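Local coordinates for protein endonuclease 2 (Arabidopsis thaliana, PDB 4CXP) that cleaves RNA and single-stranded DNA, and less readily double-stranded DNA, into 5'-phosphorylated products with the help of three divalent metal ions, at residues A86-L97 and T203-S211. Residues are numbered along the deposited sequence; the frame is centred on the assembly and turned at random.
Sequences AGAIYNYTTQLL and TACPDIYAS. With NAG (2-acetamido-2-deoxy-beta-D-glucopyranose), chain B.
In the mostly helical fold of this S1/P1 nuclease, Tyr-90 and Pro-206 join the glycosylated helix 85-96 to the first turn of helix 206-221; the short helical segments run nearly antiparallel, at 155°, with axes 9.9 Å apart. The pyrrolidine comes edge-first, its CG and CD over one face of the phenol: Pro-206 CG sits 3.6 Å from the centroid of the Tyr-90 ring, a CH-pi contact. With CG anti to its carbonyl carbon (chi1 -73°), Tyr-90 sends its hydroxyl across to the neighbouring helix. There Tyr-90 OH donates to Asp-207 OD2 (2.8 Å), meeting it from above the carboxylate plane, and a water that donates to this hydroxyl also accepts from Asp-207 N, closing a second link. The other carboxylate oxygen, Asp-207 OD1, is hydrogen-bonded to Tyr-68. A phenylalanine in place of Tyr-90 could keep the proline contact but would probably leave Asp-207 OD2 and the water without their shared hydroxyl partner. Behind that edge of the proline, Pro-206 CB packs against Ala-86 CB and Ile-89 CD1, at 4.0 and 4.1 Å. Farther along, Ala-204 CB fits between Ile-89 CG2 and Thr-93. Asn-91, on the far side of the helix, carries the N-linked sugar. Thr-93 faces Ala-204, and its OG1 donates to Ile-89 O at 2.7 Å, reaching that oxygen from the other face of its carbonyl plane than Thr-93 N does.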
loop_
_atom_site.group_PDB
_atom_site.type_symbol
_atom_site.label_atom_id
_atom_site.label_comp_id
_atom_site.label_asym_id
_atom_site.label_seq_id
_atom_site.Cartn_x
_atom_site.Cartn_y
_atom_site.Cartn_z
ATOM N N ALA A 86 -6.262 5.125 -6.881
ATOM C CA ALA A 86 -7.573 4.475 -6.984
ATOM C C ALA A 86 -7.933 4.170 -8.442
ATOM O O ALA A 86 -8.383 3.076 -8.771
ATOM C CB ALA A 86 -8.672 5.309 -6.323
ATOM N N GLY A 87 -7.775 5.159 -9.314
ATOM C CA GLY A 87 -8.035 4.969 -10.727
ATOM C C GLY A 87 -7.150 3.902 -11.349
ATOM O O GLY A 87 -7.598 3.132 -12.197
ATOM N N ALA A 88 -5.900 3.828 -10.909
ATOM C CA ALA A 88 -4.987 2.800 -11.393
ATOM C C ALA A 88 -5.459 1.414 -10.964
ATOM O O ALA A 88 -5.412 0.467 -11.743
ATOM C CB ALA A 88 -3.583 3.061 -10.906
ATOM N N ILE A 89 -5.914 1.285 -9.720
ATOM C CA ILE A 89 -6.413 -0.012 -9.276
ATOM C C ILE A 89 -7.618 -0.437 -10.122
ATOM O O ILE A 89 -7.686 -1.573 -10.553
ATOM C CB ILE A 89 -6.705 -0.004 -7.774
ATOM C CG1 ILE A 89 -5.379 0.036 -6.997
ATOM C CG2 ILE A 89 -7.538 -1.204 -7.353
ATOM C CD1 ILE A 89 -5.526 0.375 -5.527
ATOM N N TYR A 90 -8.555 0.469 -10.373
ATOM C CA TYR A 90 -9.665 0.117 -11.249
ATOM C C TYR A 90 -9.172 -0.329 -12.626
ATOM O O TYR A 90 -9.652 -1.324 -13.168
ATOM C CB TYR A 90 -10.619 1.290 -11.399
ATOM C CG TYR A 90 -11.498 1.608 -10.198
ATOM C CD1 TYR A 90 -12.304 0.648 -9.606
ATOM C CD2 TYR A 90 -11.552 2.898 -9.698
ATOM C CE1 TYR A 90 -13.157 0.979 -8.566
ATOM C CE2 TYR A 90 -12.391 3.235 -8.651
ATOM C CZ TYR A 90 -13.201 2.273 -8.089
ATOM O OH TYR A 90 -14.049 2.596 -7.041
ATOM N N ASN A 91 -8.214 0.401 -13.178
ATOM C CA ASN A 91 -7.688 0.111 -14.519
ATOM C C ASN A 91 -7.090 -1.270 -14.613
ATOM O O ASN A 91 -7.454 -2.070 -15.488
ATOM C CB ASN A 91 -6.606 1.119 -14.808
ATOM C CG ASN A 91 -6.042 1.081 -16.191
ATOM O OD1 ASN A 91 -6.666 0.637 -17.161
ATOM N ND2 ASN A 91 -4.814 1.587 -16.285
ATOM N N TYR A 92 -6.140 -1.553 -13.728
ATOM C CA TYR A 92 -5.391 -2.791 -13.834
ATOM C C TYR A 92 -6.205 -3.994 -13.388
ATOM O O TYR A 92 -6.025 -5.089 -13.937
ATOM C CB TYR A 92 -4.025 -2.650 -13.143
ATOM C CG TYR A 92 -3.136 -1.658 -13.859
ATOM C CD1 TYR A 92 -2.664 -1.941 -15.124
ATOM C CD2 TYR A 92 -2.815 -0.426 -13.315
ATOM C CE1 TYR A 92 -1.901 -1.026 -15.821
ATOM C CE2 TYR A 92 -2.055 0.494 -14.006
ATOM C CZ TYR A 92 -1.594 0.189 -15.258
ATOM O OH TYR A 92 -0.857 1.127 -15.928
ATOM N N THR A 93 -7.140 -3.824 -12.444
ATOM C CA THR A 93 -8.033 -4.908 -12.104
ATOM C C THR A 93 -8.927 -5.284 -13.315
ATOM O O THR A 93 -9.139 -6.449 -13.623
ATOM C CB THR A 93 -8.835 -4.619 -10.807
ATOM O OG1 THR A 93 -9.583 -3.446 -10.902
ATOM C CG2 THR A 93 -7.966 -4.522 -9.606
ATOM N N THR A 94 -9.424 -4.265 -14.002
ATOM C CA THR A 94 -10.239 -4.500 -15.188
ATOM C C THR A 94 -9.437 -5.261 -16.236
ATOM O O THR A 94 -9.936 -6.202 -16.821
ATOM C CB THR A 94 -10.794 -3.191 -15.748
ATOM O OG1 THR A 94 -11.731 -2.678 -14.802
ATOM C CG2 THR A 94 -11.494 -3.405 -17.074
ATOM N N GLN A 95 -8.189 -4.869 -16.463
ATOM C CA GLN A 95 -7.355 -5.575 -17.425
ATOM C C GLN A 95 -7.208 -7.053 -17.064
ATOM O O GLN A 95 -7.294 -7.922 -17.934
ATOM C CB GLN A 95 -5.985 -4.922 -17.527
ATOM C CG GLN A 95 -6.018 -3.533 -18.119
ATOM C CD GLN A 95 -4.679 -2.856 -18.065
ATOM O OE1 GLN A 95 -3.640 -3.510 -18.060
ATOM N NE2 GLN A 95 -4.695 -1.529 -18.001
ATOM N N LEU A 96 -6.980 -7.348 -15.783
ATOM C CA LEU A 96 -6.750 -8.732 -15.389
ATOM C C LEU A 96 -7.990 -9.612 -15.514
ATOM O O LEU A 96 -7.866 -10.815 -15.625
ATOM C CB LEU A 96 -6.199 -8.780 -13.969
ATOM C CG LEU A 96 -4.758 -8.303 -13.850
ATOM C CD1 LEU A 96 -4.416 -8.043 -12.402
ATOM C CD2 LEU A 96 -3.757 -9.280 -14.459
ATOM N N LEU A 97 -9.181 -9.014 -15.511
ATOM C CA LEU A 97 -10.410 -9.778 -15.758
ATOM C C LEU A 97 -10.394 -10.456 -17.114
ATOM O O LEU A 97 -11.115 -11.421 -17.320
ATOM C CB LEU A 97 -11.640 -8.876 -15.673
ATOM C CG LEU A 97 -12.016 -8.411 -14.275
ATOM C CD1 LEU A 97 -13.074 -7.318 -14.365
ATOM C CD2 LEU A 97 -12.507 -9.586 -13.447
ATOM N N THR A 203 -15.430 -5.659 -8.504
ATOM C CA THR A 203 -14.220 -6.449 -8.340
ATOM C C THR A 203 -13.181 -5.828 -7.380
ATOM O O THR A 203 -12.492 -6.547 -6.620
ATOM C CB THR A 203 -13.567 -6.689 -9.707
ATOM O OG1 THR A 203 -14.541 -7.197 -10.605
ATOM C CG2 THR A 203 -12.434 -7.692 -9.603
ATOM N N ALA A 204 -13.028 -4.507 -7.437
ATOM C CA ALA A 204 -12.144 -3.800 -6.528
ATOM C C ALA A 204 -12.849 -2.587 -5.882
ATOM O O ALA A 204 -13.654 -1.944 -6.521
ATOM C CB ALA A 204 -10.901 -3.345 -7.277
ATOM N N CYS A 205 -12.484 -2.274 -4.636
ATOM C CA CYS A 205 -13.083 -1.202 -3.843
ATOM C C CYS A 205 -12.062 -0.163 -3.336
ATOM O O CYS A 205 -12.034 0.135 -2.136
ATOM C CB CYS A 205 -13.794 -1.827 -2.629
ATOM S SG CYS A 205 -15.436 -2.503 -2.982
ATOM N N PRO A 206 -11.201 0.374 -4.202
ATOM C CA PRO A 206 -10.139 1.233 -3.712
ATOM C C PRO A 206 -10.604 2.473 -2.971
ATOM O O PRO A 206 -9.855 2.983 -2.128
ATOM C CB PRO A 206 -9.399 1.626 -4.991
ATOM C CG PRO A 206 -10.433 1.507 -6.071
ATOM C CD PRO A 206 -11.195 0.279 -5.673
ATOM N N ASP A 207 -11.775 3.012 -3.291
ATOM C CA ASP A 207 -12.196 4.242 -2.647
ATOM C C ASP A 207 -12.423 4.044 -1.146
ATOM O O ASP A 207 -12.230 4.969 -0.348
ATOM C CB ASP A 207 -13.422 4.821 -3.348
ATOM C CG ASP A 207 -13.133 5.210 -4.804
ATOM O OD1 ASP A 207 -11.991 5.599 -5.113
ATOM O OD2 ASP A 207 -14.033 5.087 -5.661
ATOM N N ILE A 208 -12.829 2.840 -0.754
ATOM C CA ILE A 208 -12.981 2.493 0.655
ATOM C C ILE A 208 -11.633 2.651 1.367
ATOM O O ILE A 208 -11.524 3.201 2.467
ATOM C CB ILE A 208 -13.495 1.023 0.787
ATOM C CG1 ILE A 208 -14.877 0.865 0.135
ATOM C CG2 ILE A 208 -13.509 0.573 2.243
ATOM C CD1 ILE A 208 -15.952 1.763 0.698
ATOM N N TYR A 209 -10.598 2.124 0.732
ATOM C CA TYR A 209 -9.282 2.054 1.320
ATOM C C TYR A 209 -8.648 3.431 1.409
ATOM O O TYR A 209 -8.000 3.781 2.398
ATOM C CB TYR A 209 -8.377 1.089 0.547
ATOM C CG TYR A 209 -9.048 -0.209 0.119
ATOM C CD1 TYR A 209 -10.108 -0.758 0.830
ATOM C CD2 TYR A 209 -8.620 -0.879 -1.002
ATOM C CE1 TYR A 209 -10.750 -1.907 0.421
ATOM C CE2 TYR A 209 -9.246 -2.055 -1.420
ATOM C CZ TYR A 209 -10.304 -2.558 -0.690
ATOM O OH TYR A 209 -10.933 -3.724 -1.087
ATOM N N ALA A 210 -8.859 4.235 0.374
ATOM C CA ALA A 210 -8.368 5.594 0.368
ATOM C C ALA A 210 -9.025 6.455 1.429
ATOM O O ALA A 210 -8.378 7.253 2.085
ATOM C CB ALA A 210 -8.536 6.215 -1.014
ATOM N N SER A 211 -10.334 6.291 1.610
ATOM C CA SER A 211 -11.048 7.064 2.637
ATOM C C SER A 211 -10.556 6.743 4.035
ATOM O O SER A 211 -10.385 7.648 4.853
ATOM C CB SER A 211 -12.551 6.850 2.507
ATOM O OG SER A 211 -13.044 7.538 1.398
HETATM C C1 NAG B . -4.124 1.867 -17.530
HETATM C C2 NAG B . -3.514 3.282 -17.302
HETATM C C3 NAG B . -2.958 3.801 -18.622
HETATM C C4 NAG B . -1.987 2.775 -19.206
HETATM C C5 NAG B . -2.582 1.366 -19.198
HETATM C C6 NAG B . -1.550 0.301 -19.515
HETATM C C7 NAG B . -4.661 4.407 -15.435
HETATM C C8 NAG B . -5.654 5.435 -15.010
HETATM N N2 NAG B . -4.448 4.258 -16.747
HETATM O O3 NAG B . -2.352 5.085 -18.422
HETATM O O4 NAG B . -1.676 3.022 -20.564
HETATM O O5 NAG B . -3.135 1.002 -17.948
HETATM O O6 NAG B . -0.473 0.416 -18.604
HETATM O O7 NAG B . -4.070 3.709 -14.600
HETATM O O HOH W 1 -14.207 1.782 -4.357
#